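Long-range contacts in pentalenene synthase (Streptomyces chartreusis NRRL 3882, PDB 6Q4S), which probably catalyses the magnesium-dependent cyclisation of farnesyl diphosphate to the bicyclic sesquiterpenol 7-epi-alpha-eudesmol: residues 4-8 / 260-264; 178-184 / 213-219; 218-223 / 304-309. One frame throughout, in Å; residues are numbered along the deposited sequence.

Interaction 1: residues 4-8 / 260-264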
loop_
_atom_site.group_PDB
_atom_site.type_symbol
_atom_site.label_atom_id
_atom_site.label_comp_id
_atom_site.label_asym_id
_atom_site.label_seq_id
_atom_site.Cartn_x
_atom_site.Cartn_y
_atom_site.Cartn_z
ATOM N N ASP A 4 -23.737 -21.232 25.013
ATOM C CA ASP A 4 -23.129 -21.023 23.659
ATOM C C ASP A 4 -23.916 -20.003 22.810
ATOM O O ASP A 4 -25.044 -20.269 22.373
ATOM C CB ASP A 4 -22.995 -22.358 22.905
ATOM C CG ASP A 4 -21.717 -23.111 23.255
ATOM O OD1 ASP A 4 -20.694 -22.447 23.545
ATOM O OD2 ASP A 4 -21.734 -24.370 23.224
ATOM N N VAL A 5 -23.303 -18.839 22.586
ATOM C CA VAL A 5 -23.872 -17.786 21.736
ATOM C C VAL A 5 -24.000 -18.307 20.268
ATOM O O VAL A 5 -23.045 -18.845 19.660
ATOM C CB VAL A 5 -23.067 -16.445 21.845
ATOM C CG1 VAL A 5 -23.654 -15.380 20.971
ATOM C CG2 VAL A 5 -23.089 -15.888 23.271
ATOM N N ARG A 6 -25.228 -18.214 19.768
ATOM C CA ARG A 6 -25.600 -18.499 18.389
ATOM C C ARG A 6 -26.072 -17.173 17.837
ATOM O O ARG A 6 -26.516 -16.295 18.575
ATOM C CB ARG A 6 -26.721 -19.592 18.318
ATOM C CG ARG A 6 -26.241 -21.026 18.038
ATOM C CD ARG A 6 -24.794 -21.312 18.489
ATOM N NE ARG A 6 -24.415 -22.732 18.557
ATOM C CZ ARG A 6 -23.238 -23.193 19.022
ATOM N NH1 ARG A 6 -22.276 -22.369 19.436
ATOM N NH2 ARG A 6 -23.007 -24.503 19.064
ATOM N N PHE A 7 -25.958 -16.999 16.533
ATOM C CA PHE A 7 -26.494 -15.776 15.916
ATOM C C PHE A 7 -27.404 -16.299 14.837
ATOM O O PHE A 7 -27.097 -17.334 14.204
ATOM C CB PHE A 7 -25.382 -14.897 15.279
ATOM C CG PHE A 7 -24.408 -14.305 16.266
ATOM C CD1 PHE A 7 -23.340 -15.037 16.728
ATOM C CD2 PHE A 7 -24.574 -13.014 16.740
ATOM C CE1 PHE A 7 -22.432 -14.509 17.629
ATOM C CE2 PHE A 7 -23.656 -12.478 17.648
ATOM C CZ PHE A 7 -22.597 -13.230 18.078
ATOM N N ASP A 8 -28.513 -15.618 14.612
ATOM C CA ASP A 8 -29.289 -15.935 13.437
ATOM C C ASP A 8 -29.141 -14.791 12.445
ATOM O O ASP A 8 -29.720 -13.713 12.610
ATOM C CB ASP A 8 -30.746 -16.296 13.749
ATOM C CG ASP A 8 -31.393 -17.031 12.586
ATOM O OD1 ASP A 8 -30.963 -18.189 12.262
ATOM O OD2 ASP A 8 -32.284 -16.417 11.969
ATOM N N TYR A 260 -22.360 -9.976 22.902
ATOM C CA TYR A 260 -23.446 -10.353 22.001
ATOM C C TYR A 260 -24.217 -9.158 21.581
ATOM O O TYR A 260 -24.425 -8.961 20.374
ATOM C CB TYR A 260 -24.310 -11.411 22.693
ATOM C CG TYR A 260 -25.546 -11.920 22.035
ATOM C CD1 TYR A 260 -25.470 -12.748 20.916
ATOM C CD2 TYR A 260 -26.814 -11.706 22.626
ATOM C CE1 TYR A 260 -26.627 -13.295 20.346
ATOM C CE2 TYR A 260 -27.969 -12.258 22.079
ATOM C CZ TYR A 260 -27.872 -13.047 20.937
ATOM O OH TYR A 260 -29.000 -13.586 20.379
ATOM N N ARG A 261 -24.604 -8.297 22.515
ATOM C CA ARG A 261 -25.315 -7.065 22.116
ATOM C C ARG A 261 -24.466 -6.095 21.198
ATOM O O ARG A 261 -24.993 -5.445 20.321
ATOM C CB ARG A 261 -25.866 -6.314 23.357
ATOM C CG ARG A 261 -26.959 -5.282 23.056
ATOM C CD ARG A 261 -27.078 -4.141 24.088
ATOM N NE ARG A 261 -25.805 -3.421 24.208
ATOM C CZ ARG A 261 -25.296 -2.577 23.303
ATOM N NH1 ARG A 261 -25.954 -2.228 22.196
ATOM N NH2 ARG A 261 -24.106 -2.062 23.527
ATOM N N MET A 262 -23.192 -5.934 21.478
ATOM C CA MET A 262 -22.305 -5.107 20.616
ATOM C C MET A 262 -22.249 -5.608 19.132
ATOM O O MET A 262 -22.264 -4.817 18.165
ATOM C CB MET A 262 -20.897 -5.176 21.190
ATOM C CG MET A 262 -20.723 -4.398 22.497
ATOM S SD MET A 262 -18.987 -4.259 22.987
ATOM C CE MET A 262 -18.340 -3.078 21.791
ATOM N N THR A 263 -22.195 -6.927 19.020
ATOM C CA THR A 263 -22.103 -7.640 17.768
ATOM C C THR A 263 -23.355 -7.489 16.959
ATOM O O THR A 263 -23.273 -7.091 15.801
ATOM C CB THR A 263 -21.791 -9.101 17.986
ATOM O OG1 THR A 263 -20.602 -9.225 18.738
ATOM C CG2 THR A 263 -21.591 -9.824 16.670
ATOM N N ILE A 264 -24.512 -7.727 17.578
ATOM C CA ILE A 264 -25.812 -7.472 16.936
ATOM C C ILE A 264 -26.025 -6.002 16.556
ATOM O O ILE A 264 -26.553 -5.709 15.491
ATOM C CB ILE A 264 -26.971 -8.017 17.831
ATOM C CG1 ILE A 264 -26.954 -9.542 17.781
ATOM C CG2 ILE A 264 -28.341 -7.462 17.428
ATOM C CD1 ILE A 264 -27.484 -10.174 19.035
#
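Phe7 and Tyr260 lay their rings obliquely against each other, and this aromatic pair carries most of the contact between the extended N-terminal residues 4-8 and helix 252-284. The ring centroids are 5.5 Å apart with the planes at 49°. Phe7 CE2 comes within 3.7 Å of Tyr260 CD1, the two side chains running antiparallel alongside one another. Tyr260 reaches the N-terminal segment because its CG lies opposite the backbone N (chi1 176°), which swings the ring off the helix. One turn later, Ile264 CD1 sits over the centre of one face of this ring, 3.4 Å above the plane. Val5 CG1 lies on the other side of that plane, though its very close approach to the ring is doubtful in detail. Phe7 is also met by Thr263, whose methyl CG2 stands 3.5 Å from Phe7 CE2; the threonine suits its place because its OG1 turns back to Ala259 O and leaves the methyl for the aromatic ring. Ile264 CG1 touches the edge of the Phe7 ring. With an alanine at position 260, Phe7 and Val5 would probably lose their partner, and a gap is likely to open beside them. The N-terminal segment thus lies across helix 252-284 near the probable metal site, the Phe7 side chain being about 9 Å from that of Asn223. The chemistry divides: apolar side chains fasten the segment to this helix, while the amides of Val5 and Phe7 bond to other parts of the chain, Glu229 OE2 and Tyr309 OH.

Interaction 2: residues 178-184 / 213-219; sequences RRTVGIH and DLAADTI
Ala216 CB lies between Val181 and Ile183, 3.9 Å from Val181 CG1 and equally far from Ile183 CB, and so forms the apolar centre where the break between helices 170-180 and 183-194 rests on helix 206-228. At a CA separation of 5.4 Å between Ile183 and Ala216, a small side chain suits this place. Val181 meets Ala216 through CG1, which stands between backbone N and carbonyl carbon (chi1 73°) and also packs on Ala216 O. Three residues further on, Ile219 extends the core, its CD1 touching Ile183 CD1 at 3.7 Å. Gly182, with positive phi, turns the chain between the two branched residues, so that both face helix 206-228.

Outward from this core the contact becomes polar. His184 rests CE1 near the Ala216 methyl and directs NE2 to Asp213 OD1 at 2.9 Å; the bond is bent (134°), lies near the imidazole plane and meets the anti side of the carboxylate. Arg178 grips Asp217 side-on, NE to OD1 and NH2 to OD2, each 3.0 Å, the NE bond almost straight at 174°. Asp213 instead stacks on one face of the same guanidinium, with nearly parallel planes; its OD2 lies 3.6 Å from Arg178 NH1, a long salt bridge through charge alone.

Such a break in a helix lining the active site is a feature of class I terpene synthases, and the neighbouring Arg177 probably binds the substrate. Here two acids one helical turn apart share Arg178, which probably offsets part of their negative charge, and the hydrogen bond from His184 is likely to limit the rotation of Asp213. These bonds tie the residues on both sides of the break to helix 206-228.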
loop_
_atom_site.group_PDB
_atom_site.type_symbol
_atom_site.label_atom_id
_atom_site.label_comp_id
_atom_site.label_asym_id
_atom_site.label_seq_id
_atom_site.Cartn_x
_atom_site.Cartn_y
_atom_site.Cartn_z
ATOM N N ARG A 178 -10.627 -4.220 14.914
ATOM C CA ARG A 178 -10.959 -3.898 13.518
ATOM C C ARG A 178 -9.754 -4.022 12.591
ATOM O O ARG A 178 -9.877 -4.466 11.434
ATOM C CB ARG A 178 -11.566 -2.525 13.402
ATOM C CG ARG A 178 -12.043 -2.185 11.979
ATOM C CD ARG A 178 -12.530 -0.760 11.871
ATOM N NE ARG A 178 -13.803 -0.571 12.617
ATOM C CZ ARG A 178 -14.398 0.610 12.815
ATOM N NH1 ARG A 178 -13.859 1.721 12.354
ATOM N NH2 ARG A 178 -15.556 0.688 13.456
ATOM N N ARG A 179 -8.599 -3.658 13.107
ATOM C CA ARG A 179 -7.372 -3.743 12.331
ATOM C C ARG A 179 -6.819 -5.174 12.250
ATOM O O ARG A 179 -6.400 -5.599 11.201
ATOM C CB ARG A 179 -6.315 -2.798 12.867
ATOM C CG ARG A 179 -6.768 -1.309 12.991
ATOM C CD ARG A 179 -5.760 -0.484 13.791
ATOM N NE ARG A 179 -4.394 -0.570 13.273
ATOM C CZ ARG A 179 -3.295 -0.514 14.003
ATOM N NH1 ARG A 179 -3.357 -0.403 15.335
ATOM N NH2 ARG A 179 -2.106 -0.684 13.442
ATOM N N THR A 180 -6.763 -5.881 13.368
ATOM C CA THR A 180 -6.114 -7.174 13.447
ATOM C C THR A 180 -6.951 -8.276 12.770
ATOM O O THR A 180 -6.417 -9.336 12.455
ATOM C CB THR A 180 -5.823 -7.622 14.924
ATOM O OG1 THR A 180 -7.038 -7.704 15.664
ATOM C CG2 THR A 180 -4.872 -6.611 15.638
ATOM N N VAL A 181 -8.246 -8.069 12.626
ATOM C CA VAL A 181 -9.083 -9.167 12.107
ATOM C C VAL A 181 -8.852 -9.409 10.590
ATOM O O VAL A 181 -9.061 -10.509 10.135
ATOM C CB VAL A 181 -10.558 -8.955 12.411
ATOM C CG1 VAL A 181 -11.162 -7.869 11.572
ATOM C CG2 VAL A 181 -11.365 -10.233 12.220
ATOM N N GLY A 182 -8.399 -8.402 9.848
ATOM C CA GLY A 182 -7.866 -8.673 8.481
ATOM C C GLY A 182 -8.959 -8.955 7.423
ATOM O O GLY A 182 -8.762 -9.720 6.433
ATOM N N ILE A 183 -10.085 -8.300 7.590
ATOM C CA ILE A 183 -11.237 -8.573 6.783
ATOM C C ILE A 183 -11.303 -7.645 5.568
ATOM O O ILE A 183 -11.965 -7.952 4.583
ATOM C CB ILE A 183 -12.505 -8.425 7.657
ATOM C CG1 ILE A 183 -12.688 -9.678 8.501
ATOM C CG2 ILE A 183 -13.745 -8.206 6.845
ATOM C CD1 ILE A 183 -12.769 -10.999 7.717
ATOM N N HIS A 184 -10.676 -6.469 5.630
ATOM C CA HIS A 184 -10.694 -5.601 4.470
ATOM C C HIS A 184 -10.058 -6.308 3.240
ATOM O O HIS A 184 -10.632 -6.270 2.137
ATOM C CB HIS A 184 -9.986 -4.266 4.770
ATOM C CG HIS A 184 -10.788 -3.385 5.690
ATOM N ND1 HIS A 184 -10.878 -3.600 7.052
ATOM C CD2 HIS A 184 -11.559 -2.305 5.428
ATOM C CE1 HIS A 184 -11.684 -2.684 7.576
ATOM N NE2 HIS A 184 -12.097 -1.885 6.610
ATOM N N ASP A 213 -15.851 -1.626 7.375
ATOM C CA ASP A 213 -15.507 -1.480 8.790
ATOM C C ASP A 213 -16.456 -2.234 9.708
ATOM O O ASP A 213 -15.985 -2.954 10.605
ATOM C CB ASP A 213 -15.505 -0.041 9.206
ATOM C CG ASP A 213 -14.300 0.722 8.714
ATOM O OD1 ASP A 213 -13.219 0.157 8.362
ATOM O OD2 ASP A 213 -14.426 1.949 8.772
ATOM N N LEU A 214 -17.756 -2.136 9.472
ATOM C CA LEU A 214 -18.716 -2.942 10.305
ATOM C C LEU A 214 -18.632 -4.443 10.096
ATOM O O LEU A 214 -18.778 -5.226 11.032
ATOM C CB LEU A 214 -20.141 -2.492 10.055
ATOM C CG LEU A 214 -20.444 -1.055 10.457
ATOM C CD1 LEU A 214 -21.704 -0.573 9.800
ATOM C CD2 LEU A 214 -20.587 -0.882 11.985
ATOM N N ALA A 215 -18.389 -4.883 8.857
ATOM C CA ALA A 215 -18.168 -6.278 8.600
ATOM C C ALA A 215 -16.951 -6.734 9.391
ATOM O O ALA A 215 -16.917 -7.840 9.955
ATOM C CB ALA A 215 -17.967 -6.554 7.099
ATOM N N ALA A 216 -15.907 -5.918 9.422
ATOM C CA ALA A 216 -14.723 -6.319 10.160
ATOM C C ALA A 216 -15.027 -6.371 11.699
ATOM O O ALA A 216 -14.598 -7.289 12.426
ATOM C CB ALA A 216 -13.608 -5.362 9.892
ATOM N N ASP A 217 -15.780 -5.401 12.181
ATOM C CA ASP A 217 -16.182 -5.430 13.643
ATOM C C ASP A 217 -16.940 -6.703 13.967
ATOM O O ASP A 217 -16.587 -7.430 14.895
ATOM C CB ASP A 217 -17.059 -4.244 14.016
ATOM C CG ASP A 217 -16.321 -2.923 13.927
ATOM O OD1 ASP A 217 -15.049 -2.906 13.932
ATOM O OD2 ASP A 217 -17.016 -1.901 13.813
ATOM N N THR A 218 -17.960 -6.971 13.161
ATOM C CA THR A 218 -18.861 -8.060 13.378
ATOM C C THR A 218 -18.099 -9.295 13.416
ATOM O O THR A 218 -18.229 -10.074 14.329
ATOM C CB THR A 218 -19.895 -8.122 12.256
ATOM O OG1 THR A 218 -20.640 -6.916 12.237
ATOM C CG2 THR A 218 -20.847 -9.295 12.413
ATOM N N ILE A 219 -17.250 -9.516 12.428
ATOM C CA ILE A 219 -16.501 -10.773 12.377
ATOM C C ILE A 219 -15.489 -10.878 13.490
ATOM O O ILE A 219 -15.344 -11.940 14.061
ATOM C CB ILE A 219 -15.824 -10.989 10.997
ATOM C CG1 ILE A 219 -16.892 -11.191 9.959
ATOM C CG2 ILE A 219 -14.861 -12.194 11.045
ATOM C CD1 ILE A 219 -16.421 -10.841 8.553
#

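Interaction 3: residues 218-223 / 304-309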
loop_
_atom_site.group_PDB
_atom_site.type_symbol
_atom_site.label_atom_id
_atom_site.label_comp_id
_atom_site.label_asym_id
_atom_site.label_seq_id
_atom_site.Cartn_x
_atom_site.Cartn_y
_atom_site.Cartn_z
ATOM N N THR A 218 -17.960 -6.971 13.161
ATOM C CA THR A 218 -18.861 -8.060 13.378
ATOM C C THR A 218 -18.099 -9.295 13.416
ATOM O O THR A 218 -18.229 -10.074 14.329
ATOM C CB THR A 218 -19.895 -8.122 12.256
ATOM O OG1 THR A 218 -20.640 -6.916 12.237
ATOM C CG2 THR A 218 -20.847 -9.295 12.413
ATOM N N ILE A 219 -17.250 -9.516 12.428
ATOM C CA ILE A 219 -16.501 -10.773 12.377
ATOM C C ILE A 219 -15.489 -10.878 13.490
ATOM O O ILE A 219 -15.344 -11.940 14.061
ATOM C CB ILE A 219 -15.824 -10.989 10.997
ATOM C CG1 ILE A 219 -16.892 -11.191 9.959
ATOM C CG2 ILE A 219 -14.861 -12.194 11.045
ATOM C CD1 ILE A 219 -16.421 -10.841 8.553
ATOM N N GLY A 220 -14.802 -9.782 13.829
ATOM C CA GLY A 220 -13.778 -9.871 14.920
ATOM C C GLY A 220 -14.444 -10.178 16.263
ATOM O O GLY A 220 -13.931 -10.969 17.065
ATOM N N PHE A 221 -15.596 -9.564 16.482
ATOM C CA PHE A 221 -16.343 -9.774 17.760
ATOM C C PHE A 221 -16.944 -11.199 17.833
ATOM O O PHE A 221 -16.890 -11.839 18.882
ATOM C CB PHE A 221 -17.441 -8.756 17.903
ATOM C CG PHE A 221 -16.963 -7.316 18.108
ATOM C CD1 PHE A 221 -15.653 -6.970 18.432
ATOM C CD2 PHE A 221 -17.877 -6.301 17.948
ATOM C CE1 PHE A 221 -15.266 -5.616 18.565
ATOM C CE2 PHE A 221 -17.504 -4.960 18.080
ATOM C CZ PHE A 221 -16.226 -4.621 18.399
ATOM N N MET A 222 -17.469 -11.734 16.707
ATOM C CA MET A 222 -17.928 -13.147 16.690
ATOM C C MET A 222 -16.802 -14.095 16.937
ATOM O O MET A 222 -16.918 -15.056 17.714
ATOM C CB MET A 222 -18.615 -13.498 15.339
ATOM C CG MET A 222 -19.915 -12.737 15.126
ATOM S SD MET A 222 -21.025 -13.146 13.707
ATOM C CE MET A 222 -20.795 -14.855 13.847
ATOM N N ASN A 223 -15.671 -13.846 16.294
ATOM C CA ASN A 223 -14.544 -14.648 16.565
ATOM C C ASN A 223 -14.047 -14.566 18.011
ATOM O O ASN A 223 -13.633 -15.596 18.528
ATOM C CB ASN A 223 -13.382 -14.375 15.624
ATOM C CG ASN A 223 -13.672 -14.792 14.167
ATOM O OD1 ASN A 223 -14.717 -15.347 13.858
ATOM N ND2 ASN A 223 -12.751 -14.484 13.287
ATOM N N TRP A 304 -18.399 -13.329 3.569
ATOM C CA TRP A 304 -17.460 -13.363 4.657
ATOM C C TRP A 304 -18.176 -13.454 6.033
ATOM O O TRP A 304 -17.794 -14.258 6.885
ATOM C CB TRP A 304 -16.478 -12.181 4.587
ATOM C CG TRP A 304 -15.230 -12.691 4.116
ATOM C CD1 TRP A 304 -14.732 -12.675 2.789
ATOM C CD2 TRP A 304 -14.321 -13.465 4.872
ATOM N NE1 TRP A 304 -13.562 -13.365 2.729
ATOM C CE2 TRP A 304 -13.263 -13.863 3.974
ATOM C CE3 TRP A 304 -14.267 -13.856 6.218
ATOM C CZ2 TRP A 304 -12.190 -14.626 4.384
ATOM C CZ3 TRP A 304 -13.166 -14.637 6.641
ATOM C CH2 TRP A 304 -12.130 -14.995 5.707
ATOM N N ILE A 305 -19.129 -12.574 6.260
ATOM C CA ILE A 305 -19.845 -12.574 7.548
ATOM C C ILE A 305 -20.522 -13.935 7.764
ATOM O O ILE A 305 -20.268 -14.599 8.792
ATOM C CB ILE A 305 -20.902 -11.460 7.631
ATOM C CG1 ILE A 305 -20.265 -10.099 7.516
ATOM C CG2 ILE A 305 -21.671 -11.614 8.958
ATOM C CD1 ILE A 305 -21.254 -8.954 7.293
ATOM N N ASN A 306 -21.252 -14.431 6.748
ATOM C CA ASN A 306 -22.001 -15.693 6.914
ATOM C C ASN A 306 -21.153 -16.919 6.920
ATOM O O ASN A 306 -21.302 -17.823 7.809
ATOM C CB ASN A 306 -23.082 -15.810 5.900
ATOM C CG ASN A 306 -24.213 -16.737 6.377
ATOM O OD1 ASN A 306 -24.785 -16.551 7.461
ATOM N ND2 ASN A 306 -24.525 -17.738 5.567
ATOM N N GLY A 307 -20.168 -16.927 6.018
ATOM C CA GLY A 307 -19.314 -18.074 5.868
ATOM C C GLY A 307 -18.394 -18.261 7.026
ATOM O O GLY A 307 -18.074 -19.392 7.446
ATOM N N ASN A 308 -17.879 -17.147 7.533
ATOM C CA ASN A 308 -17.038 -17.240 8.717
ATOM C C ASN A 308 -17.856 -17.835 9.890
ATOM O O ASN A 308 -17.382 -18.690 10.583
ATOM C CB ASN A 308 -16.455 -15.882 9.148
ATOM C CG ASN A 308 -15.527 -16.025 10.373
ATOM O OD1 ASN A 308 -14.463 -16.630 10.308
ATOM N ND2 ASN A 308 -15.998 -15.572 11.494
ATOM N N TYR A 309 -19.064 -17.352 10.066
ATOM C CA TYR A 309 -19.927 -17.848 11.149
ATOM C C TYR A 309 -20.170 -19.360 11.045
ATOM O O TYR A 309 -19.858 -20.167 12.004
ATOM C CB TYR A 309 -21.263 -17.086 11.143
ATOM C CG TYR A 309 -22.224 -17.640 12.164
ATOM C CD1 TYR A 309 -21.853 -17.756 13.517
ATOM C CD2 TYR A 309 -23.478 -18.122 11.788
ATOM C CE1 TYR A 309 -22.721 -18.293 14.453
ATOM C CE2 TYR A 309 -24.354 -18.653 12.736
ATOM C CZ TYR A 309 -23.962 -18.735 14.060
ATOM O OH TYR A 309 -24.811 -19.270 15.005
#
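The third magnesium site of the class I terpene synthase fold probably draws on Asn223, with Ser227 and Glu231, in the family's NSE motif, and this contact backs its first member. The supporting element is helix 288-313, nearly parallel here to helix 206-228: the axes of segments 218-223 and 304-309 run at 12° and approach to 10.2 Å. Asn308 faces the site helix and extends its amide with CG opposite the backbone N (chi1 -178°). Beneath the amides, Ile219 CG2 packs on Asn308 ND2, and Ile219 CD1 rests against the backbone of helix 288-313, 3.9 Å from Ile305 N. Branched aliphatic chains suit this buried seam, and the methyls of Thr218 and Ile305 continue it. At the other end, Met222 bends at its last torsion and crosses Tyr309 at about a right angle, an oblique Met-aromatic contact with SD 5.5 Å from the ring centroid; the exact position of the methyl is doubtful. Asn308 is thus placed as a second-shell residue that can steer the Asn223 amide, whose oxygen a metal would be expected to use. The grip is one bond: Asn308 ND2 donates to Asn223 OD1 at 2.7 Å and 159°, tilted slightly from the carbonyl plane.

Overall arrangement
The centre of interaction 1 is about 20 Å from the centre of the chain and only partly buried; those of interactions 2 and 3, at about 8 and 9 Å, are deeper, and interaction 3 is the most thoroughly buried. Helix 206-228 serves both inner contacts, which share Thr218 and Ile219, and Ile183 CD1 of one packs on Trp304 CE3 of the other at 3.6 Å. Tyr309 joins interactions 1 and 3, as does Thr263 CG2, 3.7 Å from Met222 CG. The chemistry follows position: aromatic and aliphatic contact at the periphery, charged pairs round a small apolar core at the helix break, and one hydrogen bond between neutral amides beside the probable metal site.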